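Local coordinates for protein putative transcriptional regulator MarR (Geobacillus stearothermophilus, PDB 2RDP) that probably binds DNA as a homodimer through winged-helix domains and regulates transcription, as other members of the MarR family do, at residues 48-52 and 106-111. Sequence-based numbering, arbitrary orientation. Where two conformers were deposited one is given.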
loop_
_atom_site.group_PDB
_atom_site.type_symbol
_atom_site.label_atom_id
_atom_site.label_comp_id
_atom_site.label_asym_id
_atom_site.label_seq_id
_atom_site.Cartn_x
_atom_site.Cartn_y
_atom_site.Cartn_z
ATOM N N LEU A 48 7.568 12.823 6.165
ATOM C CA LEU A 48 8.998 12.919 6.471
ATOM C C LEU A 48 9.907 12.341 5.385
ATOM O O LEU A 48 10.916 12.945 5.024
ATOM C CB LEU A 48 9.304 12.265 7.817
ATOM C CG LEU A 48 8.730 12.917 9.089
ATOM C CD1 LEU A 48 8.906 12.004 10.279
ATOM C CD2 LEU A 48 9.355 14.257 9.352
ATOM N N GLN A 49 9.562 11.165 4.887
ATOM C CA GLN A 49 10.266 10.564 3.773
ATOM C C GLN A 49 10.249 11.461 2.505
ATOM O O GLN A 49 11.234 11.520 1.801
ATOM C CB GLN A 49 9.689 9.162 3.528
ATOM C CG GLN A 49 9.920 8.580 2.119
ATOM C CD GLN A 49 8.708 8.684 1.157
ATOM O OE1 GLN A 49 7.549 8.551 1.575
ATOM N NE2 GLN A 49 8.997 8.897 -0.151
ATOM N N TRP A 50 9.143 12.164 2.227
ATOM C CA TRP A 50 9.088 13.106 1.093
ATOM C C TRP A 50 10.053 14.272 1.291
ATOM O O TRP A 50 10.726 14.688 0.362
ATOM C CB TRP A 50 7.659 13.647 0.846
ATOM C CG TRP A 50 6.798 12.741 0.045
ATOM C CD1 TRP A 50 5.618 12.160 0.435
ATOM C CD2 TRP A 50 7.054 12.271 -1.279
ATOM N NE1 TRP A 50 5.123 11.365 -0.560
ATOM C CE2 TRP A 50 5.983 11.408 -1.628
ATOM C CE3 TRP A 50 8.088 12.489 -2.214
ATOM C CZ2 TRP A 50 5.918 10.753 -2.877
ATOM C CZ3 TRP A 50 8.016 11.851 -3.458
ATOM C CH2 TRP A 50 6.931 11.000 -3.779
ATOM N N LEU A 51 10.116 14.799 2.504
ATOM C CA LEU A 51 11.039 15.872 2.831
ATOM C C LEU A 51 12.501 15.421 2.771
ATOM O O LEU A 51 13.371 16.171 2.323
ATOM C CB LEU A 51 10.720 16.427 4.221
ATOM C CG LEU A 51 9.408 17.209 4.360
ATOM C CD1 LEU A 51 9.076 17.383 5.821
ATOM C CD2 LEU A 51 9.501 18.539 3.647
ATOM N N LEU A 52 12.772 14.207 3.244
ATOM C CA LEU A 52 14.109 13.630 3.144
ATOM C C LEU A 52 14.515 13.500 1.668
ATOM O O LEU A 52 15.609 13.916 1.282
ATOM C CB LEU A 52 14.183 12.261 3.847
ATOM C CG LEU A 52 15.530 11.515 3.945
ATOM C CD1 LEU A 52 16.457 12.197 4.912
ATOM C CD2 LEU A 52 15.329 10.044 4.336
ATOM N N GLY A 106 13.423 14.820 13.253
ATOM C CA GLY A 106 12.612 14.120 12.274
ATOM C C GLY A 106 13.442 13.221 11.391
ATOM O O GLY A 106 13.093 12.055 11.177
ATOM N N GLU A 107 14.541 13.764 10.874
ATOM C CA GLU A 107 15.458 13.014 9.995
ATOM C C GLU A 107 16.050 11.782 10.666
ATOM O O GLU A 107 16.126 10.733 10.060
ATOM C CB GLU A 107 16.605 13.897 9.497
ATOM C CG GLU A 107 17.275 13.328 8.266
ATOM C CD GLU A 107 18.619 13.946 7.991
ATOM O OE1 GLU A 107 19.119 14.643 8.895
ATOM O OE2 GLU A 107 19.189 13.713 6.888
ATOM N N ARG A 108 16.452 11.927 11.920
ATOM C CA ARG A 108 17.037 10.833 12.676
ATOM C C ARG A 108 16.072 9.648 12.708
ATOM O O ARG A 108 16.462 8.535 12.363
ATOM C CB ARG A 108 17.413 11.301 14.093
ATOM C CG ARG A 108 18.872 11.134 14.427
ATOM C CD ARG A 108 19.070 11.105 15.922
ATOM N NE ARG A 108 19.776 12.284 16.424
ATOM C CZ ARG A 108 21.079 12.299 16.720
ATOM N NH1 ARG A 108 21.823 11.204 16.553
ATOM N NH2 ARG A 108 21.647 13.407 17.181
ATOM N N ILE A 109 14.813 9.905 13.077
ATOM C CA ILE A 109 13.756 8.882 13.123
ATOM C C ILE A 109 13.485 8.178 11.778
ATOM O O ILE A 109 13.455 6.948 11.720
ATOM C CB ILE A 109 12.422 9.479 13.668
ATOM C CG1 ILE A 109 12.523 9.749 15.160
ATOM C CG2 ILE A 109 11.244 8.532 13.442
ATOM C CD1 ILE A 109 11.443 10.646 15.645
ATOM N N ILE A 110 13.275 8.934 10.707
ATOM C CA ILE A 110 12.982 8.300 9.444
ATOM C C ILE A 110 14.089 7.528 8.815
ATOM O O ILE A 110 13.830 6.543 8.163
ATOM C CB ILE A 110 12.469 9.224 8.366
ATOM C CG1 ILE A 110 13.384 10.422 8.189
ATOM C CG2 ILE A 110 11.017 9.507 8.604
ATOM C CD1 ILE A 110 13.151 11.084 6.929
ATOM N N GLU A 111 15.311 7.997 8.969
ATOM C CA GLU A 111 16.475 7.233 8.562
ATOM C C GLU A 111 16.544 5.889 9.282
ATOM O O GLU A 111 16.990 4.885 8.721
ATOM C CB GLU A 111 17.733 8.030 8.878
ATOM C CG GLU A 111 17.872 9.274 8.010
ATOM C CD GLU A 111 19.300 9.823 7.988
ATOM O OE1 GLU A 111 19.949 9.993 9.075
ATOM O OE2 GLU A 111 19.754 10.078 6.843
#
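Ile110 reaches across to Leu48 and Leu52, where the long helix following the wing of this MarR-type winged-helix fold packs against helix 42-54. The two segments cross steeply, at 103° between their directions with axes 10.0 Å apart, and the side-chain packing is mainly apolar. Beta-branched isoleucine suits the middle place because its short arm faces Leu48, while the long one reaches mainly Leu52. The short arm meets Leu48 at a slant, Ile110 CG2 lying a tight 3.3 Å from Leu48 CB. The longer arm, with CG1 set between backbone N and carbonyl carbon (chi1 52°), carries Ile110 CD1 to within 3.5 Å of Leu48 O. Leu52 and Ile110 run alongside one another, pointing opposite ways. With its CG anti to the backbone N (chi1 -176°), Leu52 uses its forked end twice: CD2 packs on Ile110 CD1, and CD1 on the aliphatic CG of Glu107, whose carboxylate suits the partly exposed edge. With an alanine in place of Leu52, CG and both methyls are gone, and Ile110 CD1 would probably be packed only loosely, the Glu107 methylene losing its apolar partner. Gly106 suits the flank near Leu48, since a beta carbon there would crowd Leu48 CD2. Leu102, at the end of strand 98-102, touches both leucines and Glu107, so the wing strand borders this contact. Leu52 CD1 rests 3.6 Å from Glu107 CG and 3.7 Å from Glu107 OE2.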